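Local structure of SPbeta prophage-derived uncharacterized protein YorR (Bacillus subtilis, 3KB2) at residues 2-7 / 97-102; 43-48 / 78-83; 62-67 / 83-88; 101-106 / 146-151. The protein binds guanosine-3'-monophosphate-5'-diphosphate and magnesium in a P-loop kinase-like fold and may be a dTMP kinase, though its function is not established. All blocks are in the same frame, centred on the assembly; numbering follows the deposited sequence.

Contact 1. Residues 2-7 / 97-102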
# COMPACT_ATOMS: atom_id res chain seq x y z
N THR A 2 17.76 -20.89 18.09
CA THR A 2 18.30 -20.26 16.86
C THR A 2 17.40 -19.08 16.52
O THR A 2 16.34 -18.90 17.14
CB THR A 2 18.33 -21.28 15.67
OG1 THR A 2 17.04 -21.37 15.06
CG2 THR A 2 18.75 -22.67 16.16
N LEU A 3 17.81 -18.28 15.55
CA LEU A 3 17.05 -17.10 15.14
C LEU A 3 16.41 -17.36 13.79
O LEU A 3 17.09 -17.42 12.77
CB LEU A 3 17.98 -15.89 15.07
CG LEU A 3 17.38 -14.56 14.59
CD1 LEU A 3 16.29 -14.11 15.54
CD2 LEU A 3 18.49 -13.52 14.51
N ILE A 4 15.08 -17.50 13.79
CA ILE A 4 14.35 -17.77 12.56
C ILE A 4 13.81 -16.50 11.92
O ILE A 4 13.03 -15.78 12.53
CB ILE A 4 13.18 -18.74 12.82
CG1 ILE A 4 13.70 -19.99 13.55
CG2 ILE A 4 12.51 -19.12 11.52
CD1 ILE A 4 12.62 -20.93 14.00
N ILE A 5 14.23 -16.25 10.70
CA ILE A 5 13.81 -15.05 9.98
C ILE A 5 12.89 -15.42 8.81
O ILE A 5 13.27 -16.21 7.93
CB ILE A 5 15.05 -14.28 9.47
CG1 ILE A 5 15.91 -13.85 10.67
CG2 ILE A 5 14.64 -13.06 8.68
CD1 ILE A 5 17.34 -13.60 10.31
N LEU A 6 11.69 -14.85 8.80
CA LEU A 6 10.71 -15.12 7.75
C LEU A 6 10.58 -13.94 6.81
O LEU A 6 10.18 -12.85 7.20
CB LEU A 6 9.35 -15.43 8.39
CG LEU A 6 9.45 -16.59 9.38
CD1 LEU A 6 8.11 -16.81 10.06
CD2 LEU A 6 9.89 -17.86 8.63
N GLU A 7 10.92 -14.16 5.54
CA GLU A 7 10.86 -13.10 4.55
C GLU A 7 10.04 -13.54 3.35
O GLU A 7 9.82 -14.73 3.13
CB GLU A 7 12.27 -12.71 4.11
CG GLU A 7 13.12 -12.08 5.20
CD GLU A 7 12.76 -10.62 5.43
OE1 GLU A 7 11.55 -10.31 5.45
OE2 GLU A 7 13.68 -9.79 5.62
N LYS A 97 18.52 -18.62 10.66
CA LYS A 97 17.92 -19.50 9.67
C LYS A 97 17.04 -18.54 8.89
O LYS A 97 16.02 -18.07 9.40
CB LYS A 97 17.07 -20.58 10.34
CG LYS A 97 17.70 -21.98 10.37
CD LYS A 97 19.05 -21.98 11.07
CE LYS A 97 19.57 -23.40 11.28
NZ LYS A 97 19.75 -24.15 10.01
N VAL A 98 17.46 -18.23 7.67
CA VAL A 98 16.72 -17.30 6.82
C VAL A 98 15.73 -18.00 5.92
O VAL A 98 16.12 -18.76 5.03
CB VAL A 98 17.67 -16.46 5.94
CG1 VAL A 98 16.86 -15.45 5.15
CG2 VAL A 98 18.69 -15.76 6.81
N VAL A 99 14.45 -17.75 6.14
CA VAL A 99 13.42 -18.38 5.33
C VAL A 99 12.80 -17.42 4.33
O VAL A 99 12.45 -16.29 4.68
CB VAL A 99 12.32 -18.96 6.22
CG1 VAL A 99 11.28 -19.66 5.38
CG2 VAL A 99 12.92 -19.90 7.21
N TYR A 100 12.68 -17.87 3.09
CA TYR A 100 12.09 -17.06 2.03
C TYR A 100 10.83 -17.78 1.55
O TYR A 100 10.91 -18.83 0.92
CB TYR A 100 13.10 -16.88 0.88
CG TYR A 100 12.55 -16.25 -0.39
CD1 TYR A 100 11.59 -15.23 -0.34
CD2 TYR A 100 13.00 -16.66 -1.65
CE1 TYR A 100 11.09 -14.64 -1.51
CE2 TYR A 100 12.50 -16.07 -2.83
CZ TYR A 100 11.55 -15.07 -2.75
OH TYR A 100 11.03 -14.49 -3.90
N LEU A 101 9.68 -17.22 1.86
CA LEU A 101 8.44 -17.83 1.43
C LEU A 101 7.90 -17.04 0.25
O LEU A 101 7.73 -15.83 0.33
CB LEU A 101 7.43 -17.83 2.57
CG LEU A 101 7.84 -18.57 3.85
CD1 LEU A 101 6.67 -18.62 4.82
CD2 LEU A 101 8.29 -19.98 3.51
N HIS A 102 7.63 -17.74 -0.85
CA HIS A 102 7.11 -17.07 -2.04
C HIS A 102 5.98 -17.83 -2.72
O HIS A 102 5.40 -18.76 -2.14
CB HIS A 102 8.25 -16.87 -3.05
CG HIS A 102 8.91 -18.15 -3.47
ND1 HIS A 102 9.81 -18.82 -2.67
CD2 HIS A 102 8.75 -18.91 -4.58
CE1 HIS A 102 10.17 -19.95 -3.26
NE2 HIS A 102 9.55 -20.03 -4.42

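Contact 2. Residues 43-48 / 78-83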
# COMPACT_ATOMS: atom_id res chain seq x y z
N GLU A 43 19.51 5.99 11.19
CA GLU A 43 20.07 5.73 12.52
C GLU A 43 19.07 4.94 13.37
O GLU A 43 19.43 3.94 14.00
CB GLU A 43 20.38 7.06 13.23
CG GLU A 43 21.25 8.07 12.47
CD GLU A 43 20.64 8.56 11.14
OE1 GLU A 43 19.47 9.01 11.11
OE2 GLU A 43 21.36 8.50 10.12
N LYS A 44 17.82 5.40 13.42
CA LYS A 44 16.79 4.72 14.18
C LYS A 44 16.61 3.32 13.59
O LYS A 44 16.49 2.34 14.34
CB LYS A 44 15.44 5.45 14.10
CG LYS A 44 15.38 6.88 14.65
CD LYS A 44 15.45 6.93 16.17
CE LYS A 44 15.40 8.37 16.68
NZ LYS A 44 15.58 8.41 18.16
N LEU A 45 16.60 3.22 12.26
CA LEU A 45 16.41 1.95 11.55
C LEU A 45 17.46 0.92 11.92
O LEU A 45 17.13 -0.18 12.36
CB LEU A 45 16.43 2.17 10.03
CG LEU A 45 16.20 0.96 9.10
CD1 LEU A 45 14.78 0.45 9.22
CD2 LEU A 45 16.48 1.38 7.67
N PHE A 46 18.71 1.29 11.73
CA PHE A 46 19.82 0.40 12.03
C PHE A 46 19.86 -0.03 13.49
O PHE A 46 20.11 -1.20 13.80
CB PHE A 46 21.14 1.07 11.66
CG PHE A 46 22.34 0.22 11.93
CD1 PHE A 46 22.53 -0.96 11.23
CD2 PHE A 46 23.26 0.60 12.90
CE1 PHE A 46 23.64 -1.77 11.49
CE2 PHE A 46 24.37 -0.20 13.16
CZ PHE A 46 24.56 -1.39 12.46
N GLU A 47 19.62 0.92 14.38
CA GLU A 47 19.62 0.66 15.81
C GLU A 47 18.63 -0.48 16.16
O GLU A 47 18.97 -1.43 16.88
CB GLU A 47 19.25 1.94 16.56
CG GLU A 47 19.13 1.80 18.06
CD GLU A 47 18.64 3.07 18.74
OE1 GLU A 47 17.50 3.50 18.44
OE2 GLU A 47 19.40 3.65 19.56
N HIS A 48 17.42 -0.39 15.62
CA HIS A 48 16.41 -1.41 15.87
C HIS A 48 16.80 -2.79 15.33
O HIS A 48 16.62 -3.80 16.00
CB HIS A 48 15.08 -0.99 15.25
CG HIS A 48 13.95 -1.88 15.64
ND1 HIS A 48 13.46 -1.94 16.92
CD2 HIS A 48 13.25 -2.79 14.92
CE1 HIS A 48 12.52 -2.86 16.99
NE2 HIS A 48 12.37 -3.39 15.79
N SER A 78 13.56 4.85 5.02
CA SER A 78 14.96 4.48 5.20
C SER A 78 15.33 3.06 4.82
O SER A 78 14.56 2.12 5.00
CB SER A 78 15.39 4.72 6.65
OG SER A 78 15.26 6.08 6.98
N ILE A 79 16.55 2.91 4.32
CA ILE A 79 17.06 1.62 3.92
C ILE A 79 18.43 1.38 4.53
O ILE A 79 19.19 2.32 4.76
CB ILE A 79 17.18 1.50 2.38
CG1 ILE A 79 17.65 0.11 2.00
CG2 ILE A 79 18.18 2.51 1.84
CD1 ILE A 79 17.42 -0.20 0.54
N LEU A 80 18.74 0.13 4.82
CA LEU A 80 20.05 -0.18 5.36
C LEU A 80 21.09 0.04 4.27
O LEU A 80 20.78 -0.07 3.09
CB LEU A 80 20.12 -1.63 5.80
CG LEU A 80 19.28 -1.94 7.02
CD1 LEU A 80 19.14 -3.42 7.16
CD2 LEU A 80 19.93 -1.31 8.24
N THR A 81 22.32 0.36 4.67
CA THR A 81 23.39 0.53 3.70
C THR A 81 24.02 -0.85 3.53
O THR A 81 23.77 -1.76 4.33
CB THR A 81 24.50 1.50 4.19
OG1 THR A 81 25.10 1.00 5.39
CG2 THR A 81 23.94 2.89 4.44
N GLU A 82 24.83 -1.01 2.49
CA GLU A 82 25.50 -2.27 2.24
C GLU A 82 26.29 -2.69 3.47
O GLU A 82 26.25 -3.84 3.89
CB GLU A 82 26.46 -2.15 1.06
CG GLU A 82 25.80 -1.92 -0.29
CD GLU A 82 26.80 -1.85 -1.43
OE1 GLU A 82 27.60 -0.88 -1.47
OE2 GLU A 82 26.79 -2.77 -2.29
N ARG A 83 27.02 -1.74 4.03
CA ARG A 83 27.84 -2.01 5.19
C ARG A 83 27.02 -2.47 6.39
O ARG A 83 27.36 -3.45 7.03
CB ARG A 83 28.67 -0.78 5.54
CG ARG A 83 29.69 -1.00 6.65
CD ARG A 83 30.33 0.31 7.07
NE ARG A 83 31.22 0.15 8.22
CZ ARG A 83 31.75 1.16 8.92
NH1 ARG A 83 32.54 0.91 9.95
NH2 ARG A 83 31.47 2.42 8.59

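Contact 3. Residues 62-67 / 83-88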
# COMPACT_ATOMS: atom_id res chain seq x y z
N ARG A 62 9.44 -10.89 8.98
CA ARG A 62 9.91 -9.79 8.12
C ARG A 62 11.08 -9.09 8.80
O ARG A 62 10.98 -8.69 9.96
CB ARG A 62 8.78 -8.81 7.83
CG ARG A 62 7.63 -9.44 7.08
CD ARG A 62 7.06 -8.49 6.06
NE ARG A 62 6.51 -7.31 6.71
CZ ARG A 62 5.87 -6.34 6.07
NH1 ARG A 62 5.69 -6.42 4.76
NH2 ARG A 62 5.40 -5.30 6.75
N PHE A 63 12.18 -8.94 8.07
CA PHE A 63 13.38 -8.34 8.65
C PHE A 63 14.16 -7.43 7.68
O PHE A 63 13.55 -6.66 6.93
CB PHE A 63 14.24 -9.50 9.19
CG PHE A 63 15.29 -9.09 10.20
CD1 PHE A 63 15.11 -7.97 11.00
CD2 PHE A 63 16.45 -9.84 10.34
CE1 PHE A 63 16.08 -7.60 11.94
CE2 PHE A 63 17.42 -9.49 11.28
CZ PHE A 63 17.24 -8.37 12.07
N VAL A 64 15.49 -7.50 7.72
CA VAL A 64 16.36 -6.67 6.88
C VAL A 64 16.13 -6.80 5.38
O VAL A 64 16.31 -5.83 4.65
CB VAL A 64 17.88 -6.93 7.17
CG1 VAL A 64 18.23 -6.52 8.60
CG2 VAL A 64 18.22 -8.41 6.94
N TYR A 65 15.75 -7.97 4.90
CA TYR A 65 15.55 -8.12 3.47
C TYR A 65 14.30 -7.42 2.99
O TYR A 65 14.33 -6.76 1.95
CB TYR A 65 15.58 -9.60 3.10
CG TYR A 65 16.91 -10.21 3.48
CD1 TYR A 65 18.10 -9.75 2.90
CD2 TYR A 65 16.99 -11.17 4.49
CE1 TYR A 65 19.34 -10.23 3.33
CE2 TYR A 65 18.22 -11.66 4.92
CZ TYR A 65 19.38 -11.19 4.34
OH TYR A 65 20.59 -11.68 4.80
N SER A 66 13.20 -7.52 3.73
CA SER A 66 11.99 -6.82 3.33
C SER A 66 12.29 -5.32 3.33
O SER A 66 11.71 -4.58 2.55
CB SER A 66 10.84 -7.10 4.30
OG SER A 66 10.53 -8.47 4.35
N ASN A 67 13.18 -4.87 4.22
CA ASN A 67 13.51 -3.45 4.26
C ASN A 67 14.10 -3.02 2.92
O ASN A 67 13.71 -1.99 2.38
CB ASN A 67 14.50 -3.13 5.36
CG ASN A 67 14.97 -1.70 5.31
OD1 ASN A 67 14.22 -0.78 5.61
ND2 ASN A 67 16.22 -1.51 4.93
N ARG A 83 27.02 -1.74 4.03
CA ARG A 83 27.84 -2.01 5.19
C ARG A 83 27.02 -2.47 6.39
O ARG A 83 27.36 -3.45 7.03
CB ARG A 83 28.67 -0.78 5.54
CG ARG A 83 29.69 -1.00 6.65
CD ARG A 83 30.33 0.31 7.07
NE ARG A 83 31.22 0.15 8.22
CZ ARG A 83 31.75 1.16 8.92
NH1 ARG A 83 32.54 0.91 9.95
NH2 ARG A 83 31.47 2.42 8.59
N GLN A 84 25.92 -1.78 6.69
CA GLN A 84 25.09 -2.16 7.83
C GLN A 84 24.51 -3.56 7.63
O GLN A 84 24.58 -4.40 8.53
CB GLN A 84 23.98 -1.13 8.04
CG GLN A 84 24.50 0.28 8.19
CD GLN A 84 23.42 1.33 8.28
OE1 GLN A 84 22.47 1.34 7.49
NE2 GLN A 84 23.55 2.23 9.25
N LEU A 85 23.94 -3.81 6.45
CA LEU A 85 23.36 -5.10 6.14
C LEU A 85 24.40 -6.19 6.35
O LEU A 85 24.14 -7.21 6.98
CB LEU A 85 22.87 -5.15 4.69
CG LEU A 85 22.42 -6.54 4.21
CD1 LEU A 85 21.22 -7.00 5.01
CD2 LEU A 85 22.09 -6.49 2.72
N ARG A 86 25.59 -5.96 5.82
CA ARG A 86 26.67 -6.92 5.95
C ARG A 86 27.03 -7.11 7.43
O ARG A 86 27.35 -8.21 7.86
CB ARG A 86 27.86 -6.40 5.15
CG ARG A 86 29.09 -7.27 5.14
CD ARG A 86 30.09 -6.73 4.12
NE ARG A 86 30.45 -5.34 4.37
CZ ARG A 86 30.28 -4.35 3.50
NH1 ARG A 86 29.74 -4.59 2.31
NH2 ARG A 86 30.65 -3.12 3.80
N PHE A 87 26.95 -6.04 8.20
CA PHE A 87 27.26 -6.12 9.63
C PHE A 87 26.25 -7.00 10.35
O PHE A 87 26.62 -7.85 11.15
CB PHE A 87 27.28 -4.70 10.22
CG PHE A 87 27.51 -4.65 11.70
CD1 PHE A 87 26.44 -4.68 12.58
CD2 PHE A 87 28.79 -4.57 12.21
CE1 PHE A 87 26.64 -4.62 13.96
CE2 PHE A 87 29.01 -4.52 13.59
CZ PHE A 87 27.93 -4.54 14.46
N ILE A 88 24.97 -6.80 10.06
CA ILE A 88 23.91 -7.59 10.70
C ILE A 88 24.00 -9.07 10.35
O ILE A 88 23.76 -9.93 11.20
CB ILE A 88 22.52 -7.06 10.32
CG1 ILE A 88 22.34 -5.67 10.92
CG2 ILE A 88 21.45 -7.99 10.84
CD1 ILE A 88 21.12 -4.96 10.39

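Contact 4. Residues 101-106 / 146-151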
# COMPACT_ATOMS: atom_id res chain seq x y z
N LEU A 101 9.68 -17.22 1.86
CA LEU A 101 8.44 -17.83 1.43
C LEU A 101 7.90 -17.04 0.25
O LEU A 101 7.73 -15.83 0.33
CB LEU A 101 7.43 -17.83 2.57
CG LEU A 101 7.84 -18.57 3.85
CD1 LEU A 101 6.67 -18.62 4.82
CD2 LEU A 101 8.29 -19.98 3.51
N HIS A 102 7.63 -17.74 -0.85
CA HIS A 102 7.11 -17.07 -2.04
C HIS A 102 5.98 -17.83 -2.72
O HIS A 102 5.40 -18.76 -2.14
CB HIS A 102 8.25 -16.87 -3.05
CG HIS A 102 8.91 -18.15 -3.47
ND1 HIS A 102 9.81 -18.82 -2.67
CD2 HIS A 102 8.75 -18.91 -4.58
CE1 HIS A 102 10.17 -19.95 -3.26
NE2 HIS A 102 9.55 -20.03 -4.42
N ALA A 103 5.65 -17.42 -3.94
CA ALA A 103 4.61 -18.05 -4.74
C ALA A 103 4.53 -17.31 -6.07
O ALA A 103 4.94 -16.15 -6.16
CB ALA A 103 3.27 -17.99 -4.03
N ASP A 104 4.02 -17.98 -7.10
CA ASP A 104 3.89 -17.34 -8.40
C ASP A 104 3.00 -16.10 -8.25
O ASP A 104 2.25 -15.99 -7.29
CB ASP A 104 3.27 -18.31 -9.42
CG ASP A 104 4.24 -19.40 -9.87
OD1 ASP A 104 5.47 -19.21 -9.73
OD2 ASP A 104 3.78 -20.45 -10.37
N PRO A 105 3.11 -15.15 -9.19
CA PRO A 105 2.33 -13.91 -9.18
C PRO A 105 0.83 -14.20 -9.24
O PRO A 105 0.03 -13.57 -8.55
CB PRO A 105 2.81 -13.17 -10.42
CG PRO A 105 4.24 -13.60 -10.52
CD PRO A 105 4.16 -15.08 -10.23
N SER A 106 0.46 -15.16 -10.07
CA SER A 106 -0.94 -15.54 -10.20
C SER A 106 -1.51 -15.94 -8.85
O SER A 106 -2.59 -15.49 -8.47
CB SER A 106 -1.07 -16.69 -11.20
OG SER A 106 -2.35 -17.28 -11.09
N TRP A 146 10.50 -21.75 0.05
CA TRP A 146 9.34 -22.62 -0.05
C TRP A 146 8.28 -21.93 -0.91
O TRP A 146 7.92 -20.78 -0.66
CB TRP A 146 8.77 -22.90 1.34
CG TRP A 146 9.43 -24.05 2.05
CD1 TRP A 146 9.12 -25.37 1.92
CD2 TRP A 146 10.52 -23.98 2.99
NE1 TRP A 146 9.95 -26.13 2.72
CE2 TRP A 146 10.82 -25.30 3.38
CE3 TRP A 146 11.27 -22.93 3.53
CZ2 TRP A 146 11.83 -25.61 4.29
CZ3 TRP A 146 12.29 -23.23 4.43
CH2 TRP A 146 12.56 -24.56 4.80
N ASP A 147 7.79 -22.65 -1.92
CA ASP A 147 6.76 -22.14 -2.81
C ASP A 147 5.43 -22.42 -2.10
O ASP A 147 4.95 -23.55 -2.13
CB ASP A 147 6.82 -22.89 -4.15
CG ASP A 147 5.77 -22.42 -5.15
OD1 ASP A 147 5.71 -23.02 -6.25
OD2 ASP A 147 5.02 -21.46 -4.86
N THR A 148 4.86 -21.40 -1.48
CA THR A 148 3.61 -21.52 -0.74
C THR A 148 2.43 -21.90 -1.65
O THR A 148 1.32 -22.13 -1.18
CB THR A 148 3.29 -20.22 0.02
OG1 THR A 148 3.00 -19.18 -0.91
CG2 THR A 148 4.48 -19.80 0.86
N GLY A 149 2.69 -21.97 -2.94
CA GLY A 149 1.66 -22.33 -3.88
C GLY A 149 1.48 -23.84 -3.91
O GLY A 149 0.46 -24.33 -4.38
N GLN A 150 2.47 -24.57 -3.39
CA GLN A 150 2.42 -26.03 -3.37
C GLN A 150 2.79 -26.62 -2.02
O GLN A 150 2.75 -27.84 -1.83
CB GLN A 150 3.35 -26.58 -4.44
CG GLN A 150 3.21 -25.85 -5.76
CD GLN A 150 3.79 -26.61 -6.93
OE1 GLN A 150 4.95 -27.03 -6.90
NE2 GLN A 150 2.99 -26.79 -7.97
N TRP A 151 3.16 -25.76 -1.08
CA TRP A 151 3.54 -26.18 0.26
C TRP A 151 2.66 -25.47 1.28
O TRP A 151 2.56 -24.24 1.26
CB TRP A 151 4.99 -25.81 0.51
CG TRP A 151 5.91 -26.95 0.47
CD1 TRP A 151 6.23 -27.77 1.51
CD2 TRP A 151 6.63 -27.42 -0.66
NE1 TRP A 151 7.11 -28.73 1.10
CE2 TRP A 151 7.38 -28.54 -0.23
CE3 TRP A 151 6.73 -27.02 -1.99
CZ2 TRP A 151 8.21 -29.27 -1.09
CZ3 TRP A 151 7.56 -27.74 -2.85
CH2 TRP A 151 8.29 -28.85 -2.39
O HOH W 1 4.97 -22.76 -8.87
O HOH W 2 2.97 -20.44 -6.56

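Contact 1. Residues 2-7 / 97-102
Leu3 to Glu7 and Lys97 to Leu101 pair as neighbouring parallel strands whose axes approach to 4.8 Å and cross at -22°. They belong to the middle of the five-stranded parallel sheet, of order 2-3-1-4-5, of a P-loop kinase-like fold. Five backbone hydrogen bonds join them: Lys97 N to Leu3 O, Ile5 N to Lys97 O, Val99 N to Ile5 O (2.6 Å), Glu7 N to Val99 O, and Leu101 N to Glu7 O. Ile5 and Glu7 spend both N and O on this partner, while Ile4 and Leu6 turn theirs to strand 58-61 and to Arg62 just after it.

On the face beneath helix 14-25, Leu6 and Val99 lie side by side. With CG anti to its carbonyl carbon (chi1 -56°), Leu6 swings CD2 against Val99 CB at 3.6 Å. Ile4 CG2 reaches Val99 CG2 more loosely at 4.4 Å. Branched aliphatic residues suit a layer closed by Ala18 and Leu25. Lys97, on this face too, bends at chi2 and chi4 and leads away from strand 3-7, its NZ making a weak bond to Tyr144 OH and a long, weak ion pair with Glu167. On the other face Ile5 CD1 meets Val98 CG2 at 4.3 Å, and beyond them lie Phe63 and Met136.

Glu7 is a buried acid here: its chain bends at chi2 and carries the carboxylate away from strand 97-102, so that OE1 hydrogen-bonds with Ser66 OG and Phe63 N. Besides binding Leu101 N, Glu7 O receives a CA-H...O contact from Tyr100 CA at 3.4 Å, at the edge of the tyrosine ring.

Contact 2. Residues 43-48 / 78-83
Leu45, on helix 42-52, buries more surface here than any other residue, and it does so by laying one methyl on the backbone leading to helix 82-92. Its CG stands anti to the backbone N (chi1 -178°), which carries CD2 onto the loop at Ser78. There CD2 rests 3.4 Å from Ser78 O and 3.7 Å from Ser78 CB, and it lies 3.8 Å from Leu80 N. Leucine suits the place because this single methyl reaches all three atoms at once.

Leu80 answers from the other segment. Its side chain crosses that of Phe46 at about a right angle, and its CD2 comes in the plane of the phenyl ring, at the edge, 4.0 Å from Phe46 CD1. The same methyl also approaches Phe46 CA at 4.2 Å, so it wedges in where the aromatic side chain leaves its helix. No hydrogen bond spans the two segments. Ser78, small enough to let Leu45 come close, ties its backbone to Ala38, with a weak bond from OG as well.

Just beyond, Thr81 and Gln84 form a capping box: Thr81 OG1 caps the backbone N of Gln84, and Gln84 OE1 accepts from Thr81 N. The contact thus lies at the start of helix 82-92, where Leu80 also touches Val64 and Asn67 of helix 64-70 and Phe46 reaches Ile88, so that helices 42-52, 64-70 and 82-92 meet around it.

Contact 3. Residues 62-67 / 83-88
Val64 faces Leu85 and Ile88 across the interface of helices 64-70 and 82-92, a helix-helix packing on one side of the P-loop kinase-like sheet, and its two methyls are divided between them. CG1 meets Ile88 CD1 at 3.7 Å as the two side chains slide past each other in opposite directions. A chi1 of -64° sets CG1 anti to the carbonyl carbon, which leaves CG2 between the backbone N and the carbonyl carbon; CG2 meets Leu85 CD1 at 3.8 Å. Leu85 and Ile88, three residues apart, present neighbouring aliphatic tips, and the short branched valine fits between them while allowing the backbones to come close.

Two aromatic rings frame the valine. CG1 sits 3.9 Å above the centre of the Phe63 ring, and CG2 sits 3.7 Å above the centre of the Tyr65 ring. Both rings also reach the other helix, Tyr65 through CE1 to Leu85 CD1 at 4.1 Å and Phe63 through CE2 to Ile88 CG2 at 4.3 Å.

Farther out, Phe63 meets the ring of Phe49 steeply, their planes at about 80°, and touches Ile5 on strand 3-7. The phenol of Tyr65 is fixed at its far end, where OH hydrogen-bonds with Glu89 OE2 on helix 82-92.

Contact 4. Residues 101-106 / 146-151
His102 O is gripped twice by Thr148, through the hydroxyl OG1 at 2.7 Å and the backbone N at 2.8 Å, the two donors arriving from opposite faces of the carbonyl plane. Threonine suits the site because chi1 of 67° puts OG1 between the backbone N and the carbonyl carbon, near enough to its own N for both to reach one oxygen, and turns CG2 to Leu101 CB at 3.9 Å. The N-H of the same histidine keeps the parallel pairing, donating to Trp146 O at 3.1 Å.

Asp147 organises the turn that follows. Its OD2 accepts from Gly149 N, which comes from above the carboxylate plane, and so closes an Asx turn; glycine has no side chain to press on that oxygen. Two waters carry the carboxylate across to Asp104: one donates to Asp147 OD1 (2.7 Å) and to Asp104 OD2, the other donates to Asp147 OD2 and accepts from Asp104 N (2.7 Å).

The imidazole of His102 folds back over Asp147, whose CA lies 4.1 Å from the ring centroid in a CH-pi contact; the ring and carboxylate planes are nearly parallel, but the side chains cross at about a right angle and their charged atoms do not touch. On the other side of the sheet Leu101 CD2 packs on Trp146 CB at 3.7 Å.

At these C-terminal ends of strands 96-102 and 143-147, Trp146 lies against helix 153-166, its NE1 bonded to Asp159, while Thr148 touches Cys12 and Phe13 of the nucleotide pocket.

In the fold
Contact 1 is the buried centre, where main-chain hydrogen bonds carry the pairing and mostly aliphatic side chains line both faces. Contact 4 extends the same strand 96-102 to the sheet's edge and the nucleotide side, and there carboxylates, a hydroxyl and waters join the backbone bonds. Contacts 2 and 3 have no hydrogen bond between their segments: contact 3 uses helix 82-92 itself, deeper against helix 64-70, and contact 2 the loop leading into it, nearer the surface against helix 42-52. Contact 3 reaches contact 1 directly, since Leu6 O bonds with Arg62 N. Contacts 2 and 4 lie on opposite sides of the chain's centre, their own centres about 29 Å apart.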